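Local coordinates for abietadiene synthase, chloroplastic (Abies grandis, PDB 3S9V), which belongs to the terpene synthase family of plants, a largely helical protein built from several domains, at residues G326-R331 / S373-P378; F151-P156 / E207-I212. All coordinates share one frame; numbering follows the deposited sequence.

Contact 1 of 2, residues G326-R331 / S373-P378; sequences GLRILR and SHVSFP
The guanidinium of Arg331 lies flat on the ring of Phe377, with the two planes 15° apart and the centres 3.8 Å apart. This offset stack is also a cation-pi contact: Arg331 CZ sits 3.5 Å from Phe377 CE2, displaced toward the rim of the ring. At its edge the same group gives one hydrogen bond, Arg331 NH2 to Val375 O at 3.0 Å, with the oxygen in the guanidinium plane and the nitrogen in the carbonyl plane. A second, methyl contact sets Val375 CG2 4.0 Å from Arg328 CG.

The chain reverses in an inverse gamma turn about Val375, with a weak bond from Ser376 N to His374 O, and Val375 O is left to meet Arg331. Arg331 bends at chi3 (-72°), which swings the guanidinium over the ring. Glu380 forms a salt bridge with Arg331 NH2 and also accepts from Phe377 N; ring, carbonyl and carboxylate together fix the rotation of the arginine end. Arg328 pairs instead with Asp278 of helix 269-282. Within the terpene synthase N-terminal domain, the contact joins helix 320-332 to the connection between helices 363-373 and 381-397, with helix 712-736 packed against Phe377.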
loop_
_atom_site.group_PDB
_atom_site.type_symbol
_atom_site.label_atom_id
_atom_site.label_comp_id
_atom_site.label_asym_id
_atom_site.label_seq_id
_atom_site.Cartn_x
_atom_site.Cartn_y
_atom_site.Cartn_z
ATOM N N GLY A 326 -5.516 -8.208 -1.653
ATOM C CA GLY A 326 -6.696 -8.535 -0.881
ATOM C C GLY A 326 -6.390 -8.896 0.557
ATOM O O GLY A 326 -7.110 -8.477 1.462
ATOM N N LEU A 327 -5.330 -9.673 0.783
ATOM C CA LEU A 327 -4.980 -10.067 2.149
ATOM C C LEU A 327 -4.686 -8.852 3.031
ATOM O O LEU A 327 -5.213 -8.756 4.143
ATOM C CB LEU A 327 -3.782 -11.031 2.156
ATOM C CG LEU A 327 -3.201 -11.376 3.530
ATOM C CD1 LEU A 327 -4.306 -11.889 4.448
ATOM C CD2 LEU A 327 -2.099 -12.411 3.373
ATOM N N ARG A 328 -3.875 -7.914 2.540
ATOM C CA ARG A 328 -3.558 -6.726 3.342
ATOM C C ARG A 328 -4.750 -5.807 3.587
ATOM O O ARG A 328 -5.043 -5.448 4.736
ATOM C CB ARG A 328 -2.431 -5.904 2.708
ATOM C CG ARG A 328 -2.013 -4.678 3.544
ATOM C CD ARG A 328 -0.849 -3.941 2.890
ATOM N NE ARG A 328 -1.156 -3.715 1.488
ATOM C CZ ARG A 328 -1.806 -2.659 1.018
ATOM N NH1 ARG A 328 -2.052 -2.571 -0.282
ATOM N NH2 ARG A 328 -2.172 -1.677 1.834
ATOM N N ILE A 329 -5.435 -5.422 2.516
ATOM C CA ILE A 329 -6.576 -4.525 2.636
ATOM C C ILE A 329 -7.764 -5.112 3.396
ATOM O O ILE A 329 -8.387 -4.414 4.191
ATOM C CB ILE A 329 -7.039 -4.038 1.259
ATOM C CG1 ILE A 329 -5.917 -3.217 0.616
ATOM C CG2 ILE A 329 -8.311 -3.200 1.399
ATOM C CD1 ILE A 329 -6.221 -2.715 -0.793
ATOM N N LEU A 330 -8.086 -6.379 3.156
ATOM C CA LEU A 330 -9.192 -7.022 3.866
ATOM C C LEU A 330 -8.824 -7.176 5.340
ATOM O O LEU A 330 -9.674 -7.037 6.227
ATOM C CB LEU A 330 -9.511 -8.397 3.261
ATOM C CG LEU A 330 -10.175 -8.366 1.875
ATOM C CD1 LEU A 330 -10.336 -9.774 1.341
ATOM C CD2 LEU A 330 -11.542 -7.691 1.977
ATOM N N ARG A 331 -7.552 -7.461 5.600
ATOM C CA ARG A 331 -7.099 -7.605 6.968
ATOM C C ARG A 331 -7.191 -6.275 7.698
ATOM O O ARG A 331 -7.733 -6.202 8.805
ATOM C CB ARG A 331 -5.659 -8.110 7.022
ATOM C CG ARG A 331 -4.988 -7.860 8.371
ATOM C CD ARG A 331 -3.743 -8.704 8.535
ATOM N NE ARG A 331 -4.094 -10.100 8.747
ATOM C CZ ARG A 331 -3.210 -11.066 8.957
ATOM N NH1 ARG A 331 -3.627 -12.309 9.146
ATOM N NH2 ARG A 331 -1.912 -10.791 8.965
ATOM N N SER A 373 3.422 -8.368 3.521
ATOM C CA SER A 373 4.199 -9.117 4.515
ATOM C C SER A 373 4.496 -8.391 5.819
ATOM O O SER A 373 4.809 -9.030 6.828
ATOM C CB SER A 373 5.524 -9.592 3.911
ATOM O OG SER A 373 6.409 -8.499 3.706
ATOM N N HIS A 374 4.416 -7.065 5.808
ATOM C CA HIS A 374 4.696 -6.299 7.018
ATOM C C HIS A 374 3.518 -6.249 7.987
ATOM O O HIS A 374 3.709 -6.024 9.179
ATOM C CB HIS A 374 5.124 -4.871 6.663
ATOM C CG HIS A 374 6.525 -4.774 6.142
ATOM N ND1 HIS A 374 7.627 -4.772 6.971
ATOM C CD2 HIS A 374 7.005 -4.733 4.876
ATOM C CE1 HIS A 374 8.726 -4.739 6.239
ATOM N NE2 HIS A 374 8.377 -4.716 4.965
ATOM N N VAL A 375 2.304 -6.460 7.486
ATOM C CA VAL A 375 1.128 -6.408 8.349
ATOM C C VAL A 375 0.834 -7.816 8.840
ATOM O O VAL A 375 -0.208 -8.400 8.546
ATOM C CB VAL A 375 -0.089 -5.828 7.590
ATOM C CG1 VAL A 375 -1.206 -5.520 8.560
ATOM C CG2 VAL A 375 0.320 -4.560 6.849
ATOM N N SER A 376 1.774 -8.345 9.614
ATOM C CA SER A 376 1.682 -9.690 10.132
ATOM C C SER A 376 1.393 -9.766 11.620
ATOM O O SER A 376 1.611 -8.807 12.372
ATOM C CB SER A 376 2.991 -10.416 9.863
ATOM O OG SER A 376 4.049 -9.723 10.507
ATOM N N PHE A 377 0.922 -10.944 12.026
ATOM C CA PHE A 377 0.602 -11.241 13.407
ATOM C C PHE A 377 1.639 -12.227 13.914
ATOM O O PHE A 377 2.322 -12.881 13.127
ATOM C CB PHE A 377 -0.790 -11.870 13.512
ATOM C CG PHE A 377 -1.891 -10.984 13.023
ATOM C CD1 PHE A 377 -1.706 -9.609 12.926
ATOM C CD2 PHE A 377 -3.130 -11.520 12.686
ATOM C CE1 PHE A 377 -2.738 -8.778 12.498
ATOM C CE2 PHE A 377 -4.169 -10.697 12.260
ATOM C CZ PHE A 377 -3.969 -9.321 12.165
ATOM N N PRO A 378 1.774 -12.347 15.240
ATOM C CA PRO A 378 2.760 -13.284 15.775
ATOM C C PRO A 378 2.497 -14.701 15.298
ATOM O O PRO A 378 1.345 -15.134 15.222
ATOM C CB PRO A 378 2.596 -13.134 17.288
ATOM C CG PRO A 378 1.162 -12.692 17.442
ATOM C CD PRO A 378 1.004 -11.706 16.320
#

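Contact 2 of 2, residues F151-P156 / E207-I212; sequences FEIVFP and EGLQEI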
loop_
_atom_site.group_PDB
_atom_site.type_symbol
_atom_site.label_atom_id
_atom_site.label_comp_id
_atom_site.label_asym_id
_atom_site.label_seq_id
_atom_site.Cartn_x
_atom_site.Cartn_y
_atom_site.Cartn_z
ATOM N N PHE A 151 3.050 -13.089 -26.480
ATOM C CA PHE A 151 3.362 -12.607 -27.825
ATOM C C PHE A 151 4.059 -13.630 -28.705
ATOM O O PHE A 151 3.616 -13.905 -29.819
ATOM C CB PHE A 151 4.240 -11.358 -27.785
ATOM C CG PHE A 151 4.447 -10.729 -29.145
ATOM C CD1 PHE A 151 3.478 -9.893 -29.694
ATOM C CD2 PHE A 151 5.595 -10.997 -29.880
ATOM C CE1 PHE A 151 3.648 -9.328 -30.957
ATOM C CE2 PHE A 151 5.776 -10.439 -31.148
ATOM C CZ PHE A 151 4.798 -9.600 -31.685
ATOM N N GLU A 152 5.158 -14.180 -28.200
ATOM C CA GLU A 152 5.951 -15.153 -28.938
ATOM C C GLU A 152 5.233 -16.468 -29.236
ATOM O O GLU A 152 5.719 -17.299 -29.998
ATOM C CB GLU A 152 7.271 -15.395 -28.195
ATOM C CG GLU A 152 8.157 -14.138 -28.178
ATOM C CD GLU A 152 9.514 -14.345 -27.517
ATOM O OE1 GLU A 152 9.558 -14.608 -26.293
ATOM O OE2 GLU A 152 10.540 -14.237 -28.228
ATOM N N ILE A 153 4.064 -16.655 -28.647
ATOM C CA ILE A 153 3.303 -17.865 -28.909
ATOM C C ILE A 153 2.227 -17.546 -29.936
ATOM O O ILE A 153 2.074 -18.225 -30.945
ATOM C CB ILE A 153 2.628 -18.377 -27.627
ATOM C CG1 ILE A 153 3.642 -19.158 -26.788
ATOM C CG2 ILE A 153 1.419 -19.235 -27.978
ATOM C CD1 ILE A 153 3.071 -19.688 -25.476
ATOM N N VAL A 154 1.504 -16.474 -29.664
ATOM C CA VAL A 154 0.401 -16.027 -30.492
ATOM C C VAL A 154 0.738 -15.306 -31.807
ATOM O O VAL A 154 0.058 -15.499 -32.818
ATOM C CB VAL A 154 -0.529 -15.149 -29.620
ATOM C CG1 VAL A 154 -1.414 -14.305 -30.480
ATOM C CG2 VAL A 154 -1.364 -16.058 -28.688
ATOM N N PHE A 155 1.782 -14.487 -31.817
ATOM C CA PHE A 155 2.118 -13.762 -33.035
ATOM C C PHE A 155 2.630 -14.646 -34.187
ATOM O O PHE A 155 2.198 -14.492 -35.330
ATOM C CB PHE A 155 3.132 -12.653 -32.723
ATOM C CG PHE A 155 3.433 -11.756 -33.894
ATOM C CD1 PHE A 155 2.453 -10.926 -34.421
ATOM C CD2 PHE A 155 4.701 -11.733 -34.458
ATOM C CE1 PHE A 155 2.729 -10.081 -35.494
ATOM C CE2 PHE A 155 4.990 -10.891 -35.532
ATOM C CZ PHE A 155 4.001 -10.062 -36.050
ATOM N N PRO A 156 3.556 -15.580 -33.908
ATOM C CA PRO A 156 4.031 -16.412 -35.021
ATOM C C PRO A 156 2.961 -17.373 -35.535
ATOM O O PRO A 156 2.929 -17.709 -36.723
ATOM C CB PRO A 156 5.232 -17.136 -34.426
ATOM C CG PRO A 156 5.720 -16.183 -33.372
ATOM C CD PRO A 156 4.434 -15.724 -32.736
ATOM N N GLU A 207 -5.069 -19.818 -28.431
ATOM C CA GLU A 207 -5.243 -19.518 -29.844
ATOM C C GLU A 207 -3.914 -19.686 -30.589
ATOM O O GLU A 207 -3.888 -19.820 -31.816
ATOM C CB GLU A 207 -5.805 -18.100 -30.043
ATOM C CG GLU A 207 -4.844 -16.968 -29.715
ATOM C CD GLU A 207 -4.937 -16.493 -28.278
ATOM O OE1 GLU A 207 -5.347 -17.292 -27.404
ATOM O OE2 GLU A 207 -4.582 -15.318 -28.019
ATOM N N GLY A 208 -2.816 -19.707 -29.842
ATOM C CA GLY A 208 -1.510 -19.879 -30.459
ATOM C C GLY A 208 -0.902 -21.256 -30.237
ATOM O O GLY A 208 0.265 -21.480 -30.556
ATOM N N LEU A 209 -1.688 -22.183 -29.695
ATOM C CA LEU A 209 -1.210 -23.540 -29.428
ATOM C C LEU A 209 -2.140 -24.580 -30.050
ATOM O O LEU A 209 -2.050 -25.770 -29.749
ATOM C CB LEU A 209 -1.145 -23.769 -27.918
ATOM C CG LEU A 209 -0.351 -22.737 -27.127
ATOM C CD1 LEU A 209 -0.716 -22.850 -25.664
ATOM C CD2 LEU A 209 1.147 -22.944 -27.345
ATOM N N GLN A 210 -3.031 -24.119 -30.919
ATOM C CA GLN A 210 -4.007 -24.973 -31.586
ATOM C C GLN A 210 -3.464 -26.173 -32.357
ATOM O O GLN A 210 -4.210 -27.105 -32.642
ATOM C CB GLN A 210 -4.842 -24.143 -32.554
ATOM C CG GLN A 210 -5.559 -22.980 -31.929
ATOM C CD GLN A 210 -6.395 -22.246 -32.940
ATOM O OE1 GLN A 210 -7.358 -22.793 -33.469
ATOM N NE2 GLN A 210 -6.029 -21.001 -33.223
ATOM N N GLU A 211 -2.189 -26.153 -32.721
ATOM C CA GLU A 211 -1.635 -27.271 -33.475
ATOM C C GLU A 211 -1.003 -28.339 -32.583
ATOM O O GLU A 211 -0.782 -29.464 -33.030
ATOM C CB GLU A 211 -0.580 -26.787 -34.481
ATOM C CG GLU A 211 -0.937 -25.535 -35.263
ATOM C CD GLU A 211 -0.178 -24.308 -34.769
ATOM O OE1 GLU A 211 -0.313 -23.967 -33.572
ATOM O OE2 GLU A 211 0.555 -23.686 -35.573
ATOM N N ILE A 212 -0.725 -28.011 -31.325
ATOM C CA ILE A 212 -0.077 -28.991 -30.459
ATOM C C ILE A 212 -0.840 -29.415 -29.214
ATOM O O ILE A 212 -0.298 -30.139 -28.381
ATOM C CB ILE A 212 1.299 -28.481 -29.982
ATOM C CG1 ILE A 212 1.108 -27.446 -28.864
ATOM C CG2 ILE A 212 2.058 -27.869 -31.157
ATOM C CD1 ILE A 212 2.391 -26.983 -28.217
#
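The apolar pair is Ile153 CG2 with Leu209 CD2, 3.8 Å apart. The branch is placed by the first torsion of Ile153 (chi1 -81°), which leaves CG2 anti to the backbone N and CG1 beside it. The same methyl makes a van der Waals approach to a polar atom, Gly208 O, at 3.6 Å. The backbones come close at Gly208, which has no side chain: the CA atoms of Val154 and Gly208 are 4.3 Å apart.

The next group of contacts sets a methyl against a carboxylate. Val154 CG2 lies 3.4 Å from Glu207 OE2 and 3.7 Å from Glu207 CG, so it borders both the aliphatic and the charged part of the glutamate. Glu207 bends at chi2 (-91°) to bring its end there.

The setting is largely helical, consistent with the helical domains of plant terpene synthases: the first turn of helix 151-164 packs on the segment between helices 192-197 and 215-219, which opens with the end of a 3-10 turn.

Polar bonds run within 207-212 or to residues beyond both segments. Gln210 NE2 gives an almost straight bond to Glu207 O at 2.8 Å, its donor tilted 24° from the carbonyl plane. The buried Glu207 OE2 is satisfied by Tyr57 OH and a salt bridge to Lys450, between the short strands 447-448 and 452-453. Arg183 of helix 174-187 bridges the two backbones, donating through NE to Ile153 O and through NH2 to Gly208 O.

How the contacts relate
Contacts 1 and 2 are both buried, yet they occupy distant parts of the chain: their centres are 39 Å apart and their nearest atoms about 27 Å. The centre of contact 1 lies about 11 Å from the centre of the chain; that of contact 2, also buried, lies about 37 Å from it, in an outlying, largely helical part. They share no helix and follow in series along the sequence. Each pairs a helix with an irregular connection. In 326-331 / 373-378 an arginine gives a hydrogen bond and a cation-pi stack directly across; in 151-156 / 207-212 methyls meet a leucine, a carbonyl and a carboxylate, and the polar ties come from outside the two segments.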